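Local coordinates for protein aminoacyltransferase FemA (Staphylococcus aureus, PDB 1LRZ) that adds the second and third glycines of the pentaglycine interpeptide bridge of staphylococcal peptidoglycan, taking them from glycyl-tRNA, at residues F245-L259 / L290-Q304. Sequence-based numbering, arbitrary orientation.
Sequences FDEYIKELNEERDIL and LDANEQKIEEGKRLQ
R256 leaves its helix with CG anti to the backbone N (chi1 -171°) and runs extended to NE, which carries the guanidinium across to L290 and E294 on the facing helix. There NH1 donates to L290 O at 2.9 Å, a nearly straight bond (164°) with the oxygen in the guanidinium plane. That carbonyl already accepts the helical bond from E294 N, and the two donors reach it from opposite faces of its plane. L290 CD2 lies over the centre of the guanidinium, 3.8 Å from R256 CZ, and also packs on L259 CB. Water 3 links R256 NH2 to D291 OD1, while the E294 carboxylate stays nearby without an N-H aimed at it, probably adding some electrostatic attraction.

Further along, I297 drops among L252, N253, I249 and R256 as a knob into a hole, its CG1 3.7 Å from L252 CB. I249 does the same in the other direction, among I297, G300, K301 and Q304; CG1 is anti to the carbonyl carbon and the chain runs on extended, so that CD1 is the atom that enters, against K301 CG and Q304 NE2. G300, with no side chain, probably leaves room for I249 beside F245 and Y248; its O sits over one face of the F245 ring, 3.6 Å from F245 CD2, and L303 CB meets F245 CZ at 3.5 Å. Water 1 accepts a hydrogen bond from Y248 OH and donates to K296 O and E299 OE2.

Knobs interlocking from both sides at an antiparallel 164° are characteristic of a two-helix coiled coil. This is the base of the long helical hairpin formed by 245-272 and 277-307, which juts from the globular body between strands 236-244 and 310-320, neighbours in the nine-stranded sheet; at that root E247 is salt-bridged to K192 of the edge strand 192-195.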
ATOM      1  N   PHE A 245      18.238 -11.233 -18.295  1.00 23.76           N
ATOM      2  CA  PHE A 245      18.554 -11.231 -19.713  1.00 25.31           C
ATOM      3  C   PHE A 245      18.771 -12.576 -20.387  1.00 25.52           C
ATOM      4  O   PHE A 245      18.307 -12.765 -21.508  1.00 28.77           O
ATOM      5  CB  PHE A 245      19.699 -10.256 -19.982  1.00 25.41           C
ATOM      6  CG  PHE A 245      19.284  -8.815 -19.829  1.00 27.57           C
ATOM      7  CD1 PHE A 245      19.780  -8.037 -18.791  1.00 23.68           C
ATOM      8  CD2 PHE A 245      18.329  -8.262 -20.685  1.00 26.01           C
ATOM      9  CE1 PHE A 245      19.329  -6.730 -18.594  1.00 23.81           C
ATOM     10  CE2 PHE A 245      17.871  -6.957 -20.496  1.00 28.72           C
ATOM     11  CZ  PHE A 245      18.374  -6.190 -19.443  1.00 25.07           C
ATOM     12  N   ASP A 246      19.432 -13.522 -19.729  1.00 27.62           N
ATOM     13  CA  ASP A 246      19.609 -14.831 -20.352  1.00 27.68           C
ATOM     14  C   ASP A 246      18.257 -15.445 -20.690  1.00 27.17           C
ATOM     15  O   ASP A 246      18.067 -15.974 -21.780  1.00 25.17           O
ATOM     16  CB  ASP A 246      20.370 -15.797 -19.438  1.00 29.57           C
ATOM     17  CG  ASP A 246      21.853 -15.524 -19.418  1.00 33.23           C
ATOM     18  OD1 ASP A 246      22.380 -15.044 -20.446  1.00 34.32           O
ATOM     19  OD2 ASP A 246      22.495 -15.802 -18.381  1.00 36.19           O
ATOM     20  N   GLU A 247      17.315 -15.376 -19.756  1.00 26.82           N
ATOM     21  CA  GLU A 247      15.998 -15.952 -19.996  1.00 27.62           C
ATOM     22  C   GLU A 247      15.224 -15.135 -21.028  1.00 27.54           C
ATOM     23  O   GLU A 247      14.514 -15.686 -21.869  1.00 25.66           O
ATOM     24  CB  GLU A 247      15.218 -16.037 -18.679  1.00 33.76           C
ATOM     25  CG  GLU A 247      15.973 -16.799 -17.581  1.00 38.28           C
ATOM     26  CD  GLU A 247      15.141 -17.021 -16.330  1.00 43.94           C
ATOM     27  OE1 GLU A 247      14.506 -16.056 -15.850  1.00 43.11           O
ATOM     28  OE2 GLU A 247      15.129 -18.163 -15.819  1.00 47.23           O
ATOM     29  N   TYR A 248      15.373 -13.817 -20.963  1.00 27.07           N
ATOM     30  CA  TYR A 248      14.695 -12.917 -21.894  1.00 27.99           C
ATOM     31  C   TYR A 248      15.176 -13.189 -23.325  1.00 26.89           C
ATOM     32  O   TYR A 248      14.376 -13.420 -24.239  1.00 24.09           O
ATOM     33  CB  TYR A 248      15.001 -11.473 -21.491  1.00 27.54           C
ATOM     34  CG  TYR A 248      14.439 -10.404 -22.398  1.00 32.14           C
ATOM     35  CD1 TYR A 248      13.077 -10.343 -22.689  1.00 32.44           C
ATOM     36  CD2 TYR A 248      15.263  -9.400 -22.895  1.00 30.16           C
ATOM     37  CE1 TYR A 248      12.555  -9.292 -23.451  1.00 34.01           C
ATOM     38  CE2 TYR A 248      14.759  -8.357 -23.646  1.00 31.94           C
ATOM     39  CZ  TYR A 248      13.407  -8.301 -23.920  1.00 32.53           C
ATOM     40  OH  TYR A 248      12.919  -7.235 -24.644  1.00 34.20           O
ATOM     41  N   ILE A 249      16.491 -13.171 -23.505  1.00 26.71           N
ATOM     42  CA  ILE A 249      17.084 -13.416 -24.809  1.00 29.54           C
ATOM     43  C   ILE A 249      16.728 -14.814 -25.312  1.00 31.24           C
ATOM     44  O   ILE A 249      16.504 -15.002 -26.506  1.00 31.31           O
ATOM     45  CB  ILE A 249      18.620 -13.236 -24.753  1.00 30.58           C
ATOM     46  CG1 ILE A 249      18.945 -11.792 -24.351  1.00 28.59           C
ATOM     47  CG2 ILE A 249      19.240 -13.567 -26.107  1.00 27.99           C
ATOM     48  CD1 ILE A 249      20.419 -11.540 -24.016  1.00 31.44           C
ATOM     49  N   LYS A 250      16.657 -15.792 -24.407  1.00 32.59           N
ATOM     50  CA  LYS A 250      16.299 -17.150 -24.812  1.00 32.67           C
ATOM     51  C   LYS A 250      14.894 -17.166 -25.394  1.00 32.73           C
ATOM     52  O   LYS A 250      14.662 -17.751 -26.455  1.00 31.92           O
ATOM     53  CB  LYS A 250      16.360 -18.120 -23.628  1.00 36.62           C
ATOM     54  CG  LYS A 250      15.785 -19.499 -23.959  1.00 37.63           C
ATOM     55  CD  LYS A 250      15.840 -20.458 -22.772  1.00 43.26           C
ATOM     56  CE  LYS A 250      15.456 -21.877 -23.201  1.00 45.42           C
ATOM     57  NZ  LYS A 250      15.533 -22.863 -22.083  1.00 49.04           N
ATOM     58  N   GLU A 251      13.955 -16.536 -24.685  1.00 31.37           N
ATOM     59  CA  GLU A 251      12.566 -16.457 -25.136  1.00 29.94           C
ATOM     60  C   GLU A 251      12.480 -15.788 -26.509  1.00 26.55           C
ATOM     61  O   GLU A 251      11.748 -16.242 -27.383  1.00 24.60           O
ATOM     62  CB  GLU A 251      11.725 -15.656 -24.134  1.00 35.43           C
ATOM     63  CG  GLU A 251      11.314 -16.422 -22.875  1.00 45.80           C
ATOM     64  CD  GLU A 251      10.914 -15.501 -21.714  1.00 51.63           C
ATOM     65  OE1 GLU A 251      10.241 -14.470 -21.960  1.00 54.85           O
ATOM     66  OE2 GLU A 251      11.266 -15.818 -20.551  1.00 54.93           O
ATOM     67  N   LEU A 252      13.220 -14.702 -26.691  1.00 25.57           N
ATOM     68  CA  LEU A 252      13.199 -13.994 -27.968  1.00 27.17           C
ATOM     69  C   LEU A 252      13.709 -14.880 -29.100  1.00 28.87           C
ATOM     70  O   LEU A 252      13.185 -14.841 -30.218  1.00 28.91           O
ATOM     71  CB  LEU A 252      14.031 -12.712 -27.895  1.00 23.33           C
ATOM     72  CG  LEU A 252      13.409 -11.565 -27.089  1.00 25.94           C
ATOM     73  CD1 LEU A 252      14.432 -10.461 -26.880  1.00 24.90           C
ATOM     74  CD2 LEU A 252      12.176 -11.031 -27.816  1.00 28.56           C
ATOM     75  N   ASN A 253      14.722 -15.688 -28.821  1.00 30.78           N
ATOM     76  CA  ASN A 253      15.248 -16.551 -29.868  1.00 32.79           C
ATOM     77  C   ASN A 253      14.259 -17.640 -30.220  1.00 33.89           C
ATOM     78  O   ASN A 253      14.150 -18.037 -31.381  1.00 32.34           O
ATOM     79  CB  ASN A 253      16.594 -17.143 -29.455  1.00 31.13           C
ATOM     80  CG  ASN A 253      17.745 -16.207 -29.771  1.00 30.01           C
ATOM     81  OD1 ASN A 253      17.942 -15.825 -30.924  1.00 30.84           O
ATOM     82  ND2 ASN A 253      18.507 -15.832 -28.755  1.00 27.03           N
ATOM     83  N   GLU A 254      13.517 -18.111 -29.225  1.00 35.60           N
ATOM     84  CA  GLU A 254      12.531 -19.148 -29.476  1.00 36.35           C
ATOM     85  C   GLU A 254      11.413 -18.568 -30.330  1.00 35.89           C
ATOM     86  O   GLU A 254      10.880 -19.240 -31.214  1.00 33.21           O
ATOM     87  CB  GLU A 254      12.002 -19.688 -28.149  1.00 39.89           C
ATOM     88  CG  GLU A 254      13.149 -20.170 -27.262  1.00 47.78           C
ATOM     89  CD  GLU A 254      12.695 -20.873 -26.002  1.00 50.41           C
ATOM     90  OE1 GLU A 254      11.921 -20.271 -25.222  1.00 51.89           O
ATOM     91  OE2 GLU A 254      13.126 -22.031 -25.791  1.00 53.79           O
ATOM     92  N   GLU A 255      11.078 -17.305 -30.080  1.00 35.11           N
ATOM     93  CA  GLU A 255      10.033 -16.648 -30.854  1.00 36.18           C
ATOM     94  C   GLU A 255      10.570 -16.415 -32.267  1.00 34.27           C
ATOM     95  O   GLU A 255       9.839 -16.550 -33.247  1.00 33.22           O
ATOM     96  CB  GLU A 255       9.639 -15.319 -30.201  1.00 38.98           C
ATOM     97  CG  GLU A 255       9.225 -15.477 -28.738  1.00 46.39           C
ATOM     98  CD  GLU A 255       8.803 -14.170 -28.083  1.00 51.60           C
ATOM     99  OE1 GLU A 255       9.506 -13.150 -28.263  1.00 56.14           O
ATOM    100  OE2 GLU A 255       7.773 -14.169 -27.373  1.00 53.85           O
ATOM    101  N   ARG A 256      11.855 -16.091 -32.368  1.00 31.43           N
ATOM    102  CA  ARG A 256      12.468 -15.852 -33.671  1.00 32.41           C
ATOM    103  C   ARG A 256      12.434 -17.110 -34.548  1.00 34.31           C
ATOM    104  O   ARG A 256      12.148 -17.036 -35.746  1.00 32.49           O
ATOM    105  CB  ARG A 256      13.914 -15.373 -33.511  1.00 30.27           C
ATOM    106  CG  ARG A 256      14.505 -14.903 -34.830  1.00 30.91           C
ATOM    107  CD  ARG A 256      15.875 -14.279 -34.685  1.00 28.51           C
ATOM    108  NE  ARG A 256      16.251 -13.631 -35.935  1.00 31.01           N
ATOM    109  CZ  ARG A 256      15.802 -12.442 -36.328  1.00 30.95           C
ATOM    110  NH1 ARG A 256      14.965 -11.744 -35.559  1.00 21.30           N
ATOM    111  NH2 ARG A 256      16.163 -11.970 -37.510  1.00 26.48           N
ATOM    112  N   ASP A 257      12.719 -18.262 -33.949  1.00 35.74           N
ATOM    113  CA  ASP A 257      12.699 -19.509 -34.701  1.00 38.84           C
ATOM    114  C   ASP A 257      11.334 -19.686 -35.347  1.00 39.26           C
ATOM    115  O   ASP A 257      11.237 -20.008 -36.531  1.00 38.56           O
ATOM    116  CB  ASP A 257      12.985 -20.707 -33.793  1.00 41.60           C
ATOM    117  CG  ASP A 257      14.386 -20.687 -33.225  1.00 45.41           C
ATOM    118  OD1 ASP A 257      15.303 -20.199 -33.923  1.00 46.22           O
ATOM    119  OD2 ASP A 257      14.574 -21.172 -32.084  1.00 49.83           O
ATOM    120  N   ILE A 258      10.278 -19.470 -34.566  1.00 37.71           N
ATOM    121  CA  ILE A 258       8.923 -19.602 -35.085  1.00 37.66           C
ATOM    122  C   ILE A 258       8.661 -18.624 -36.238  1.00 37.19           C
ATOM    123  O   ILE A 258       8.079 -19.001 -37.256  1.00 37.58           O
ATOM    124  CB  ILE A 258       7.883 -19.384 -33.975  1.00 38.53           C
ATOM    125  CG1 ILE A 258       7.966 -20.540 -32.971  1.00 39.45           C
ATOM    126  CG2 ILE A 258       6.490 -19.270 -34.576  1.00 37.80           C
ATOM    127  CD1 ILE A 258       6.948 -20.461 -31.851  1.00 40.23           C
ATOM    128  N   LEU A 259       9.089 -17.374 -36.080  1.00 33.26           N
ATOM    129  CA  LEU A 259       8.899 -16.383 -37.133  1.00 30.62           C
ATOM    130  C   LEU A 259       9.619 -16.820 -38.413  1.00 30.31           C
ATOM    131  O   LEU A 259       9.089 -16.670 -39.519  1.00 27.07           O
ATOM    132  CB  LEU A 259       9.441 -15.016 -36.691  1.00 28.32           C
ATOM    133  CG  LEU A 259       8.612 -14.232 -35.670  1.00 28.70           C
ATOM    134  CD1 LEU A 259       9.364 -12.978 -35.249  1.00 26.72           C
ATOM    135  CD2 LEU A 259       7.258 -13.877 -36.277  1.00 29.48           C
ATOM    136  N   LEU A 290      10.389  -9.851 -37.598  1.00 25.11           N
ATOM    137  CA  LEU A 290      11.738 -10.373 -37.418  1.00 25.49           C
ATOM    138  C   LEU A 290      12.700  -9.231 -37.110  1.00 24.60           C
ATOM    139  O   LEU A 290      13.557  -9.357 -36.242  1.00 25.15           O
ATOM    140  CB  LEU A 290      12.205 -11.134 -38.669  1.00 21.59           C
ATOM    141  CG  LEU A 290      11.698 -12.579 -38.768  1.00 25.94           C
ATOM    142  CD1 LEU A 290      11.881 -13.099 -40.187  1.00 27.24           C
ATOM    143  CD2 LEU A 290      12.447 -13.461 -37.766  1.00 22.76           C
ATOM    144  N   ASP A 291      12.558  -8.108 -37.808  1.00 25.74           N
ATOM    145  CA  ASP A 291      13.453  -6.974 -37.564  1.00 24.98           C
ATOM    146  C   ASP A 291      13.242  -6.413 -36.162  1.00 23.93           C
ATOM    147  O   ASP A 291      14.194  -6.043 -35.472  1.00 25.53           O
ATOM    148  CB  ASP A 291      13.242  -5.882 -38.622  1.00 25.18           C
ATOM    149  CG  ASP A 291      13.581  -6.366 -40.031  1.00 30.18           C
ATOM    150  OD1 ASP A 291      14.265  -7.409 -40.155  1.00 28.15           O
ATOM    151  OD2 ASP A 291      13.173  -5.706 -41.013  1.00 29.24           O
ATOM    152  N   ALA A 292      11.994  -6.358 -35.725  1.00 21.95           N
ATOM    153  CA  ALA A 292      11.724  -5.855 -34.388  1.00 22.23           C
ATOM    154  C   ALA A 292      12.305  -6.855 -33.374  1.00 22.18           C
ATOM    155  O   ALA A 292      12.895  -6.471 -32.367  1.00 22.90           O
ATOM    156  CB  ALA A 292      10.225  -5.701 -34.187  1.00 19.08           C
ATOM    157  N   ASN A 293      12.130  -8.141 -33.648  1.00 22.48           N
ATOM    158  CA  ASN A 293      12.640  -9.181 -32.761  1.00 25.57           C
ATOM    159  C   ASN A 293      14.162  -9.055 -32.653  1.00 26.98           C
ATOM    160  O   ASN A 293      14.727  -9.142 -31.559  1.00 24.65           O
ATOM    161  CB  ASN A 293      12.260 -10.567 -33.298  1.00 24.58           C
ATOM    162  CG  ASN A 293      12.892 -11.698 -32.499  1.00 29.33           C
ATOM    163  OD1 ASN A 293      12.331 -12.176 -31.508  1.00 29.15           O
ATOM    164  ND2 ASN A 293      14.074 -12.124 -32.925  1.00 21.13           N
ATOM    165  N   GLU A 294      14.816  -8.823 -33.789  1.00 27.15           N
ATOM    166  CA  GLU A 294      16.263  -8.687 -33.822  1.00 26.93           C
ATOM    167  C   GLU A 294      16.742  -7.506 -32.974  1.00 28.38           C
ATOM    168  O   GLU A 294      17.717  -7.625 -32.221  1.00 23.78           O
ATOM    169  CB  GLU A 294      16.734  -8.515 -35.264  1.00 32.71           C
ATOM    170  CG  GLU A 294      18.236  -8.372 -35.400  1.00 35.36           C
ATOM    171  CD  GLU A 294      18.681  -8.378 -36.845  1.00 41.74           C
ATOM    172  OE1 GLU A 294      18.202  -7.518 -37.613  1.00 42.50           O
ATOM    173  OE2 GLU A 294      19.502  -9.245 -37.211  1.00 45.85           O
ATOM    174  N   GLN A 295      16.065  -6.367 -33.100  1.00 27.14           N
ATOM    175  CA  GLN A 295      16.428  -5.192 -32.326  1.00 28.79           C
ATOM    176  C   GLN A 295      16.212  -5.444 -30.843  1.00 26.98           C
ATOM    177  O   GLN A 295      16.965  -4.941 -30.016  1.00 23.58           O
ATOM    178  CB  GLN A 295      15.623  -3.964 -32.769  1.00 34.19           C
ATOM    179  CG  GLN A 295      16.078  -3.404 -34.108  1.00 44.74           C
ATOM    180  CD  GLN A 295      15.309  -2.164 -34.533  1.00 51.03           C
ATOM    181  OE1 GLN A 295      15.276  -1.156 -33.813  1.00 52.61           O
ATOM    182  NE2 GLN A 295      14.691  -2.226 -35.715  1.00 53.90           N
ATOM    183  N   LYS A 296      15.190  -6.222 -30.496  1.00 25.79           N
ATOM    184  CA  LYS A 296      14.958  -6.510 -29.080  1.00 26.42           C
ATOM    185  C   LYS A 296      16.123  -7.333 -28.535  1.00 26.13           C
ATOM    186  O   LYS A 296      16.602  -7.092 -27.424  1.00 26.47           O
ATOM    187  CB  LYS A 296      13.658  -7.288 -28.877  1.00 29.52           C
ATOM    188  CG  LYS A 296      12.396  -6.446 -28.822  1.00 31.70           C
ATOM    189  CD  LYS A 296      11.234  -7.361 -28.463  1.00 33.83           C
ATOM    190  CE  LYS A 296       9.890  -6.693 -28.609  1.00 36.74           C
ATOM    191  NZ  LYS A 296       8.813  -7.724 -28.557  1.00 40.65           N
ATOM    192  N   ILE A 297      16.573  -8.309 -29.321  1.00 23.37           N
ATOM    193  CA  ILE A 297      17.688  -9.153 -28.914  1.00 25.93           C
ATOM    194  C   ILE A 297      18.944  -8.300 -28.740  1.00 27.08           C
ATOM    195  O   ILE A 297      19.630  -8.396 -27.717  1.00 27.98           O
ATOM    196  CB  ILE A 297      17.935 -10.286 -29.949  1.00 26.08           C
ATOM    197  CG1 ILE A 297      16.756 -11.271 -29.912  1.00 24.19           C
ATOM    198  CG2 ILE A 297      19.240 -11.005 -29.645  1.00 28.74           C
ATOM    199  CD1 ILE A 297      16.822 -12.389 -30.940  1.00 24.88           C
ATOM    200  N   GLU A 298      19.227  -7.443 -29.717  1.00 26.83           N
ATOM    201  CA  GLU A 298      20.398  -6.575 -29.637  1.00 29.59           C
ATOM    202  C   GLU A 298      20.315  -5.675 -28.406  1.00 29.15           C
ATOM    203  O   GLU A 298      21.314  -5.476 -27.723  1.00 28.13           O
ATOM    204  CB  GLU A 298      20.519  -5.711 -30.893  1.00 35.04           C
ATOM    205  CG  GLU A 298      20.486  -6.512 -32.180  1.00 46.15           C
ATOM    206  CD  GLU A 298      20.734  -5.660 -33.417  1.00 53.06           C
ATOM    207  OE1 GLU A 298      20.165  -4.544 -33.507  1.00 54.33           O
ATOM    208  OE2 GLU A 298      21.492  -6.119 -34.304  1.00 57.00           O
ATOM    209  N   GLU A 299      19.136  -5.124 -28.115  1.00 29.59           N
ATOM    210  CA  GLU A 299      19.003  -4.263 -26.935  1.00 29.52           C
ATOM    211  C   GLU A 299      19.254  -5.078 -25.666  1.00 25.71           C
ATOM    212  O   GLU A 299      19.904  -4.608 -24.739  1.00 23.41           O
ATOM    213  CB  GLU A 299      17.608  -3.627 -26.836  1.00 34.07           C
ATOM    214  CG  GLU A 299      17.479  -2.695 -25.611  1.00 40.59           C
ATOM    215  CD  GLU A 299      16.044  -2.230 -25.320  1.00 48.27           C
ATOM    216  OE1 GLU A 299      15.878  -1.293 -24.501  1.00 49.56           O
ATOM    217  OE2 GLU A 299      15.087  -2.800 -25.894  1.00 49.61           O
ATOM    218  N   GLY A 300      18.732  -6.301 -25.634  1.00 23.94           N
ATOM    219  CA  GLY A 300      18.926  -7.148 -24.471  1.00 23.63           C
ATOM    220  C   GLY A 300      20.397  -7.432 -24.213  1.00 25.36           C
ATOM    221  O   GLY A 300      20.876  -7.353 -23.074  1.00 23.13           O
ATOM    222  N   LYS A 301      21.124  -7.761 -25.275  1.00 25.51           N
ATOM    223  CA  LYS A 301      22.544  -8.044 -25.138  1.00 28.80           C
ATOM    224  C   LYS A 301      23.314  -6.822 -24.660  1.00 29.26           C
ATOM    225  O   LYS A 301      24.198  -6.931 -23.807  1.00 29.51           O
ATOM    226  CB  LYS A 301      23.105  -8.556 -26.463  1.00 28.31           C
ATOM    227  CG  LYS A 301      22.610  -9.958 -26.786  1.00 29.04           C
ATOM    228  CD  LYS A 301      23.101 -10.436 -28.138  1.00 34.43           C
ATOM    229  CE  LYS A 301      22.647 -11.865 -28.404  1.00 37.71           C
ATOM    230  NZ  LYS A 301      23.025 -12.307 -29.781  1.00 42.64           N
ATOM    231  N   ARG A 302      22.968  -5.654 -25.189  1.00 29.46           N
ATOM    232  CA  ARG A 302      23.643  -4.432 -24.790  1.00 31.07           C
ATOM    233  C   ARG A 302      23.383  -4.111 -23.310  1.00 32.78           C
ATOM    234  O   ARG A 302      24.313  -3.762 -22.570  1.00 28.85           O
ATOM    235  CB  ARG A 302      23.190  -3.264 -25.668  1.00 34.45           C
ATOM    236  CG  ARG A 302      23.862  -1.934 -25.315  1.00 40.26           C
ATOM    237  CD  ARG A 302      23.342  -0.809 -26.188  1.00 44.04           C
ATOM    238  NE  ARG A 302      21.895  -0.680 -26.056  1.00 49.60           N
ATOM    239  CZ  ARG A 302      21.278  -0.254 -24.958  1.00 50.23           C
ATOM    240  NH1 ARG A 302      19.952  -0.179 -24.934  1.00 53.51           N
ATOM    241  NH2 ARG A 302      21.981   0.113 -23.893  1.00 50.05           N
ATOM    242  N   LEU A 303      22.125  -4.223 -22.878  1.00 29.54           N
ATOM    243  CA  LEU A 303      21.794  -3.938 -21.482  1.00 29.17           C
ATOM    244  C   LEU A 303      22.451  -4.948 -20.548  1.00 27.82           C
ATOM    245  O   LEU A 303      22.942  -4.588 -19.476  1.00 26.94           O
ATOM    246  CB  LEU A 303      20.273  -3.946 -21.268  1.00 28.83           C
ATOM    247  CG  LEU A 303      19.482  -2.788 -21.883  1.00 28.95           C
ATOM    248  CD1 LEU A 303      17.995  -3.069 -21.726  1.00 31.08           C
ATOM    249  CD2 LEU A 303      19.852  -1.465 -21.203  1.00 29.73           C
ATOM    250  N   GLN A 304      22.470  -6.210 -20.968  1.00 27.77           N
ATOM    251  CA  GLN A 304      23.064  -7.274 -20.167  1.00 29.70           C
ATOM    252  C   GLN A 304      24.546  -6.989 -19.929  1.00 34.05           C
ATOM    253  O   GLN A 304      25.042  -7.141 -18.813  1.00 33.81           O
ATOM    254  CB  GLN A 304      22.904  -8.624 -20.871  1.00 30.05           C
ATOM    255  CG  GLN A 304      23.429  -9.812 -20.073  1.00 30.71           C
ATOM    256  CD  GLN A 304      23.342 -11.129 -20.834  1.00 31.83           C
ATOM    257  OE1 GLN A 304      23.026 -12.173 -20.256  1.00 29.40           O
ATOM    258  NE2 GLN A 304      23.633 -11.088 -22.130  1.00 28.39           N
TER
HETATM  259  O   HOH W   1      15.002  -5.778 -25.599  1.00 22.30           O
HETATM  260  O   HOH W   2      21.114 -14.596 -29.418  1.00 47.51           O
HETATM  261  O   HOH W   3      15.542  -9.412 -38.834  1.00 30.83           O